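Local atomic coordinates of 1-phosphatidylinositol 4,5-bisphosphate phosphodiesterase (Drosophila melanogaster, PDB entry 6IRB), a protein that belongs to the phospholipase C-beta family and is represented here by two long helices, joined by a turn, that pair as an antiparallel coiled coil. Residues Lys121-Arg126 against Gly187-Lys192; Ala136-Met141 against Glu177-Ile182; Lys147-Asp152 against Arg162-Lys167. The protein carries 2 engineered substitutions. One frame throughout, in Å; residues are numbered along the deposited sequence.

Interaction 1: Lys121-Arg126 against Gly187-Lys192; sequences KQLEDR and GRAMEK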
# COMPACT_ATOMS: atom_id res chain seq x y z
N LYS A 121 -14.56 -6.49 39.35
CA LYS A 121 -15.22 -7.69 39.87
C LYS A 121 -14.30 -8.42 40.84
O LYS A 121 -14.78 -9.03 41.79
CB LYS A 121 -15.65 -8.61 38.74
CG LYS A 121 -16.31 -9.89 39.23
CD LYS A 121 -17.65 -10.14 38.57
CE LYS A 121 -18.21 -11.51 38.95
NZ LYS A 121 -17.21 -12.61 38.77
N GLN A 122 -13.00 -8.37 40.60
CA GLN A 122 -12.06 -9.00 41.52
C GLN A 122 -12.14 -8.33 42.89
O GLN A 122 -12.05 -8.99 43.93
CB GLN A 122 -10.65 -8.91 40.96
CG GLN A 122 -10.23 -10.14 40.18
CD GLN A 122 -8.78 -10.10 39.77
OE1 GLN A 122 -8.01 -9.26 40.24
NE2 GLN A 122 -8.39 -11.00 38.87
N LEU A 123 -12.28 -7.00 42.90
CA LEU A 123 -12.43 -6.30 44.17
C LEU A 123 -13.76 -6.62 44.83
O LEU A 123 -13.80 -7.08 45.97
CB LEU A 123 -12.28 -4.80 43.96
CG LEU A 123 -11.85 -4.12 45.26
CD1 LEU A 123 -10.69 -4.88 45.89
CD2 LEU A 123 -11.56 -2.62 45.12
N GLU A 124 -14.87 -6.34 44.13
CA GLU A 124 -16.21 -6.70 44.60
C GLU A 124 -16.25 -8.11 45.17
O GLU A 124 -16.73 -8.33 46.29
CB GLU A 124 -17.25 -6.55 43.48
CG GLU A 124 -17.98 -5.19 43.43
CD GLU A 124 -18.72 -4.80 44.74
OE1 GLU A 124 -18.85 -5.65 45.66
OE2 GLU A 124 -19.17 -3.64 44.86
N ASP A 125 -15.77 -9.08 44.39
CA ASP A 125 -15.78 -10.46 44.85
C ASP A 125 -14.96 -10.62 46.12
O ASP A 125 -15.40 -11.28 47.07
CB ASP A 125 -15.27 -11.38 43.73
CG ASP A 125 -16.39 -11.82 42.79
OD1 ASP A 125 -17.20 -10.96 42.38
OD2 ASP A 125 -16.46 -13.02 42.46
N ARG A 126 -13.77 -10.00 46.18
CA ARG A 126 -13.02 -10.00 47.43
C ARG A 126 -13.80 -9.34 48.55
O ARG A 126 -14.00 -9.94 49.62
CB ARG A 126 -11.67 -9.30 47.28
CG ARG A 126 -10.81 -9.62 48.49
CD ARG A 126 -9.78 -8.56 48.81
NE ARG A 126 -8.54 -9.17 49.29
CZ ARG A 126 -8.02 -8.94 50.49
NH1 ARG A 126 -8.65 -8.14 51.35
NH2 ARG A 126 -6.89 -9.53 50.86
N GLY A 187 -15.44 0.94 50.79
CA GLY A 187 -15.89 2.02 49.94
C GLY A 187 -14.71 2.83 49.45
O GLY A 187 -14.64 3.20 48.27
N ARG A 188 -13.73 3.07 50.33
CA ARG A 188 -12.53 3.79 49.94
C ARG A 188 -11.76 3.00 48.89
O ARG A 188 -11.31 3.55 47.87
CB ARG A 188 -11.66 4.03 51.16
CG ARG A 188 -11.70 5.46 51.63
CD ARG A 188 -12.56 5.56 52.87
NE ARG A 188 -12.77 6.94 53.26
CZ ARG A 188 -12.07 7.57 54.19
NH1 ARG A 188 -11.10 6.93 54.83
NH2 ARG A 188 -12.33 8.84 54.48
N ALA A 189 -11.62 1.69 49.12
CA ALA A 189 -10.90 0.86 48.17
C ALA A 189 -11.56 0.90 46.80
O ALA A 189 -10.88 1.04 45.78
CB ALA A 189 -10.83 -0.58 48.68
N MSE A 190 -12.89 0.81 46.78
CA MSE A 190 -13.59 0.84 45.53
C MSE A 190 -13.41 2.16 44.80
O MSE A 190 -13.09 2.19 43.61
CB MSE A 190 -15.06 0.55 45.73
CG MSE A 190 -15.74 0.34 44.41
SE MSE A 190 -14.66 -0.93 43.36
CE MSE A 190 -15.11 -2.65 44.21
N GLU A 191 -13.64 3.28 45.48
CA GLU A 191 -13.46 4.57 44.80
C GLU A 191 -12.08 4.64 44.17
O GLU A 191 -11.94 4.93 42.98
CB GLU A 191 -13.72 5.74 45.74
CG GLU A 191 -14.27 6.93 44.99
CD GLU A 191 -14.81 8.02 45.89
OE1 GLU A 191 -14.01 8.62 46.64
OE2 GLU A 191 -16.04 8.27 45.83
N LYS A 192 -11.04 4.41 44.98
CA LYS A 192 -9.68 4.50 44.47
C LYS A 192 -9.52 3.62 43.24
O LYS A 192 -8.95 4.04 42.23
CB LYS A 192 -8.70 4.13 45.58
CG LYS A 192 -7.30 3.61 45.14
CD LYS A 192 -6.59 4.37 44.01
CE LYS A 192 -5.80 3.37 43.14
NZ LYS A 192 -4.90 4.02 42.16
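Leu123 and Met190 are the residues whose backbones come nearest, 7.4 Å from CA to CA, where the helical segments 121-126 and 187-192 run antiparallel at 175° with their axes 10.7 Å apart. No hydrogen bond or salt bridge crosses the contact, which is mainly van der Waals packing and rests on a few atoms. The end of Met190, present as selenomethionine, does most of the touching. Its first torsion sets CG anti to the backbone N (chi1 -170°), and bends at the next two bonds carry the methyl CE over to the other helix. CE settles against the flank of Leu123, 3.6 Å from CB and 3.7 Å from CD2, while the selenium SE lies 3.9 Å from the same CD2. The two side chains run past each other in opposite directions, so they overlap along their lengths and do not merely meet at their ends. A flexible, unbranched chain suits this place because it can bend until its methyl fits the neighbouring surface.

Leu123 CD2 also meets Ala189, whose CB approaches it to 4.2 Å. Ala189 is short, and its carbonyl O also lies beside CD2 as a plain van der Waals neighbour. Glu124 joins at the margin: its CG comes within 3.9 Å of Met190 CE, the two chains crossing at about a right angle. The glutamate thus offers aliphatic carbon to the interface, as suits an acidic residue on an exposed flank. Beyond the two segments, Met190 also packs on Ile120 and His127 of helix 18-150, and Ala189 on His127, so the packing extends along that helix. Two nearly antiparallel helices, with apolar side chains overlapping between them and a charged residue at the margin, fit an antiparallel two-helix coiled coil.

Interaction 2: Ala136-Met141 against Glu177-Ile182; sequences AKQAKM and EEKKQI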
# COMPACT_ATOMS: atom_id res chain seq x y z
N ALA A 136 -17.90 -14.52 60.39
CA ALA A 136 -17.39 -15.68 61.11
C ALA A 136 -16.64 -15.27 62.37
O ALA A 136 -17.02 -15.64 63.49
CB ALA A 136 -16.50 -16.50 60.19
N LYS A 137 -15.57 -14.48 62.22
CA LYS A 137 -14.79 -14.05 63.38
C LYS A 137 -15.71 -13.48 64.46
O LYS A 137 -15.60 -13.84 65.64
CB LYS A 137 -13.73 -13.03 62.98
CG LYS A 137 -12.83 -12.60 64.14
CD LYS A 137 -11.59 -11.84 63.67
CE LYS A 137 -11.00 -10.94 64.76
NZ LYS A 137 -12.00 -9.98 65.35
N GLN A 138 -16.63 -12.60 64.06
CA GLN A 138 -17.58 -12.05 65.02
C GLN A 138 -18.38 -13.17 65.66
O GLN A 138 -18.51 -13.25 66.89
CB GLN A 138 -18.50 -11.04 64.35
CG GLN A 138 -17.80 -9.77 63.88
CD GLN A 138 -18.75 -8.64 63.54
OE1 GLN A 138 -19.93 -8.87 63.27
NE2 GLN A 138 -18.25 -7.42 63.56
N ALA A 139 -18.88 -14.09 64.84
CA ALA A 139 -19.63 -15.20 65.40
C ALA A 139 -18.77 -16.02 66.36
O ALA A 139 -19.22 -16.35 67.46
CB ALA A 139 -20.16 -16.08 64.27
N LYS A 140 -17.52 -16.30 65.98
CA LYS A 140 -16.71 -17.19 66.81
C LYS A 140 -16.48 -16.61 68.19
O LYS A 140 -16.56 -17.34 69.19
CB LYS A 140 -15.36 -17.48 66.16
CG LYS A 140 -14.45 -18.26 67.11
CD LYS A 140 -14.51 -19.75 66.81
CE LYS A 140 -14.07 -20.57 68.01
NZ LYS A 140 -14.16 -22.04 67.73
N MSE A 141 -16.18 -15.33 68.27
CA MSE A 141 -16.11 -14.71 69.57
C MSE A 141 -17.39 -14.89 70.35
O MSE A 141 -17.34 -15.15 71.56
CB MSE A 141 -15.73 -13.26 69.46
CG MSE A 141 -15.28 -12.76 70.80
SE MSE A 141 -14.84 -10.91 70.70
CE MSE A 141 -15.52 -10.53 68.92
N GLU A 177 -19.19 -1.40 65.30
CA GLU A 177 -18.08 -0.53 64.92
C GLU A 177 -17.20 -1.23 63.88
O GLU A 177 -16.80 -0.62 62.88
CB GLU A 177 -17.28 -0.11 66.14
CG GLU A 177 -18.11 0.53 67.26
CD GLU A 177 -19.24 1.43 66.77
OE1 GLU A 177 -19.06 2.67 66.74
OE2 GLU A 177 -20.33 0.90 66.43
N GLU A 178 -16.85 -2.49 64.14
CA GLU A 178 -16.14 -3.30 63.15
C GLU A 178 -16.82 -3.22 61.78
O GLU A 178 -16.16 -3.04 60.75
CB GLU A 178 -16.05 -4.75 63.62
CG GLU A 178 -14.88 -5.04 64.55
CD GLU A 178 -14.89 -6.46 65.11
OE1 GLU A 178 -15.86 -7.20 64.85
OE2 GLU A 178 -13.92 -6.85 65.80
N LYS A 179 -18.15 -3.35 61.75
CA LYS A 179 -18.89 -3.30 60.50
C LYS A 179 -18.78 -1.93 59.84
O LYS A 179 -18.59 -1.84 58.61
CB LYS A 179 -20.35 -3.65 60.75
CG LYS A 179 -20.60 -5.11 60.92
CD LYS A 179 -20.89 -5.78 59.59
CE LYS A 179 -20.71 -7.29 59.69
NZ LYS A 179 -21.58 -8.02 58.73
N LYS A 180 -18.89 -0.86 60.63
CA LYS A 180 -18.73 0.49 60.10
C LYS A 180 -17.37 0.65 59.43
O LYS A 180 -17.28 1.19 58.32
CB LYS A 180 -18.88 1.50 61.24
CG LYS A 180 -18.04 2.77 61.10
CD LYS A 180 -18.56 3.91 61.98
CE LYS A 180 -17.99 3.87 63.40
NZ LYS A 180 -17.56 5.24 63.88
N GLN A 181 -16.30 0.20 60.08
CA GLN A 181 -14.98 0.33 59.49
C GLN A 181 -14.86 -0.42 58.16
O GLN A 181 -14.39 0.15 57.17
CB GLN A 181 -13.91 -0.13 60.48
CG GLN A 181 -13.31 1.04 61.24
CD GLN A 181 -12.42 0.60 62.38
OE1 GLN A 181 -12.37 -0.58 62.72
NE2 GLN A 181 -11.72 1.56 62.98
N ILE A 182 -15.26 -1.69 58.12
CA ILE A 182 -15.12 -2.43 56.87
C ILE A 182 -16.00 -1.83 55.79
O ILE A 182 -15.66 -1.85 54.61
CB ILE A 182 -15.43 -3.93 57.05
CG1 ILE A 182 -14.69 -4.72 55.98
CG2 ILE A 182 -16.92 -4.23 56.94
CD1 ILE A 182 -14.23 -6.11 56.42
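Gln138 and Glu178 face each other between the antiparallel helices and are joined by a hydrogen bond. Gln138 directs its CB toward the helix of segment 177-182, and the chain is extended beyond CG, so it spans much of the gap. CG passes 3.4 Å from Glu178 OE1, and CD lies close to the same oxygen. At the tip the two amide atoms have different neighbours. OE1 of Gln138 rests 4.0 Å from Lys179 CE, the two chains crossing at a slant. NE2 donates to Glu178 OE1 at 2.7 Å with an N-H...O angle of 156°, and it also lies 3.5 Å from Glu178 CB. The carboxylate accepts through the anti lone pair of OE1, and the amide and carboxylate planes are only 20° apart, so the bonded groups lie nearly flat with one another. NE2 has a second acceptor in the backbone O of Phe175, about one turn earlier on the same helix as Glu178; these two bonds fix the rotation of the amide.

In the antiparallel coiled coil of helices 18-150 and 157-210, this level is therefore bridged by polar groups. Here the axes of the short segments stand 12.3 Å apart, and two long chains extended from facing sides suit that spacing. Glutamine fits the buried position because its amide can donate and accept without bringing in a charge. Glu178 turns its other oxygen to Lys137, which crosses it at about a right angle; NZ and OE2 make a long salt bridge of 3.7 Å. Arg174 NE makes a further long, weak ion pair with OE2, and these cations would probably favour the ionised carboxylate. Lys179, bent at chi2, packs on Ile131 and hydrogen-bonds through NZ to Asn135 OD1 on helix 18-150.

Interaction 3: Lys147-Asp152 against Arg162-Lys167; sequences KEVQND and RRLREK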
# COMPACT_ATOMS: atom_id res chain seq x y z
N LYS A 147 -19.09 -19.25 75.93
CA LYS A 147 -18.53 -20.44 76.55
C LYS A 147 -17.70 -20.08 77.78
O LYS A 147 -17.73 -20.79 78.79
CB LYS A 147 -17.67 -21.22 75.55
CG LYS A 147 -17.03 -22.48 76.13
CD LYS A 147 -15.64 -22.74 75.55
CE LYS A 147 -15.24 -24.20 75.66
NZ LYS A 147 -15.64 -24.79 76.97
N GLU A 148 -16.95 -18.99 77.70
CA GLU A 148 -16.08 -18.59 78.81
C GLU A 148 -16.88 -18.30 80.08
O GLU A 148 -16.44 -18.63 81.19
CB GLU A 148 -15.25 -17.37 78.45
CG GLU A 148 -14.08 -17.25 79.37
CD GLU A 148 -13.92 -15.86 79.91
OE1 GLU A 148 -14.85 -15.04 79.72
OE2 GLU A 148 -12.91 -15.60 80.58
N VAL A 149 -18.04 -17.66 79.95
CA VAL A 149 -18.86 -17.32 81.11
C VAL A 149 -19.30 -18.58 81.83
O VAL A 149 -19.36 -18.62 83.07
CB VAL A 149 -20.07 -16.47 80.67
CG1 VAL A 149 -21.30 -16.78 81.53
CG2 VAL A 149 -19.73 -15.00 80.70
N GLN A 150 -19.64 -19.62 81.07
CA GLN A 150 -20.04 -20.88 81.69
C GLN A 150 -18.90 -21.44 82.54
O GLN A 150 -19.13 -22.01 83.61
CB GLN A 150 -20.50 -21.87 80.63
CG GLN A 150 -22.02 -22.09 80.59
CD GLN A 150 -22.84 -20.87 80.15
OE1 GLN A 150 -22.37 -19.74 80.18
NE2 GLN A 150 -24.09 -21.11 79.77
N ASN A 151 -17.66 -21.27 82.07
CA ASN A 151 -16.50 -21.73 82.82
C ASN A 151 -15.91 -20.63 83.69
O ASN A 151 -14.85 -20.83 84.29
CB ASN A 151 -15.42 -22.21 81.86
CG ASN A 151 -15.92 -23.27 80.93
OD1 ASN A 151 -16.71 -22.99 80.02
ND2 ASN A 151 -15.45 -24.49 81.11
N ASP A 152 -16.57 -19.48 83.76
CA ASP A 152 -16.05 -18.36 84.53
C ASP A 152 -16.23 -18.60 86.02
O ASP A 152 -17.11 -19.33 86.47
CB ASP A 152 -16.66 -17.04 84.09
CG ASP A 152 -15.82 -15.86 84.53
OD1 ASP A 152 -14.75 -16.10 85.14
OD2 ASP A 152 -16.17 -14.71 84.21
N ARG A 162 -25.91 -12.12 84.23
CA ARG A 162 -25.80 -10.67 84.14
C ARG A 162 -24.58 -10.23 83.33
O ARG A 162 -24.63 -9.21 82.64
CB ARG A 162 -25.71 -10.07 85.55
CG ARG A 162 -25.02 -8.70 85.58
CD ARG A 162 -23.55 -8.79 85.99
NE ARG A 162 -22.96 -7.48 86.20
CZ ARG A 162 -21.76 -7.28 86.72
NH1 ARG A 162 -21.00 -8.31 87.07
NH2 ARG A 162 -21.30 -6.04 86.88
N ARG A 163 -23.50 -11.02 83.35
CA ARG A 163 -22.25 -10.57 82.74
C ARG A 163 -22.24 -10.81 81.24
O ARG A 163 -21.76 -9.95 80.48
CB ARG A 163 -21.03 -11.24 83.39
CG ARG A 163 -19.67 -10.96 82.70
CD ARG A 163 -18.67 -10.15 83.53
NE ARG A 163 -17.35 -10.05 82.88
CZ ARG A 163 -16.84 -8.95 82.33
NH1 ARG A 163 -17.53 -7.82 82.34
NH2 ARG A 163 -15.63 -8.98 81.78
N LEU A 164 -22.72 -11.97 80.78
CA LEU A 164 -22.89 -12.14 79.34
C LEU A 164 -23.78 -11.05 78.78
O LEU A 164 -23.48 -10.48 77.72
CB LEU A 164 -23.40 -13.55 79.02
CG LEU A 164 -24.71 -14.16 79.51
CD1 LEU A 164 -25.95 -13.63 78.79
CD2 LEU A 164 -24.63 -15.68 79.39
N ARG A 165 -24.89 -10.73 79.46
CA ARG A 165 -25.74 -9.63 79.02
C ARG A 165 -24.94 -8.34 78.93
O ARG A 165 -25.12 -7.54 78.01
CB ARG A 165 -26.93 -9.47 79.96
CG ARG A 165 -28.14 -10.28 79.55
CD ARG A 165 -29.29 -10.05 80.52
NE ARG A 165 -29.21 -8.74 81.16
CZ ARG A 165 -29.76 -7.63 80.68
NH1 ARG A 165 -30.42 -7.66 79.53
NH2 ARG A 165 -29.63 -6.49 81.34
N GLU A 166 -24.02 -8.13 79.88
CA GLU A 166 -23.07 -7.02 79.81
C GLU A 166 -22.08 -7.21 78.66
O GLU A 166 -21.83 -6.28 77.89
CB GLU A 166 -22.33 -6.89 81.14
CG GLU A 166 -21.55 -5.61 81.29
CD GLU A 166 -20.18 -5.86 81.91
OE1 GLU A 166 -19.31 -4.97 81.81
OE2 GLU A 166 -20.00 -6.94 82.52
N LYS A 167 -21.52 -8.41 78.54
CA LYS A 167 -20.51 -8.68 77.53
C LYS A 167 -21.11 -8.65 76.13
O LYS A 167 -20.64 -7.91 75.26
CB LYS A 167 -19.86 -10.05 77.80
CG LYS A 167 -18.85 -10.05 78.94
CD LYS A 167 -17.89 -11.25 78.84
CE LYS A 167 -16.68 -11.07 79.76
NZ LYS A 167 -15.77 -12.25 79.84
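Lys167 NZ meets Glu148 OE1 at 2.9 Å, a salt bridge that ties the last turn of helix 18-150 to the returning helix. The lysine is extended beyond CG and reaches across, whereas the glutamate bends at chi2 to bring its carboxylate near; the two chains cross at about a right angle. Length and flexibility suit both residues to bridging the helices at the edge of the contact. Beside this polar link, Val149 and Leu164 form the apolar part. Their CA atoms are 6.8 Å apart, and Val149 CG1 touches Leu164 CD2 at 4.1 Å. Leu164 CG sits between the backbone N and the carbonyl carbon (chi1 59°), a choice that places its branched end against the compact, buried valine.

The guanidinium of Arg163 lies flat over the lysine chain, with Lys167 CG 4.1 Å from its plane and over its centre, and it forms a salt bridge with Glu166 on the same helix. Asp152 OD2 stands 5.0 Å from Lys167 NZ, not in contact, but close enough that its charge may add to the attraction felt by the ammonium. Asn151 is the first residue to leave helical geometry, and Lys160 NZ hydrogen-bonds to the carbonyl oxygens of Val149 and Asp152. The contact closes the turn end of the antiparallel helical hairpin, where helix 18-150 stops and helix 157-210 sets out in the opposite direction.

All three interactions join the same two helices, 18-150 and 157-210, and follow one another along the hairpin toward its turn: interaction 1 lies furthest from the turn, interaction 2 next, and interaction 3 beside it. The centres of interactions 1 and 2 are about 19 Å apart, as are the centres of interactions 2 and 3; the centres of interactions 1 and 3 are about 38 Å apart. Neighbouring contacts do not touch; their nearest atoms are about 5 Å apart between interactions 1 and 2, and about 6 Å between interactions 2 and 3. Their chemistry differs: mainly apolar packing in interaction 1, a polar bridge in interaction 2, and a mixture in interaction 3, whose centre lies about 85 Å from that of the chain.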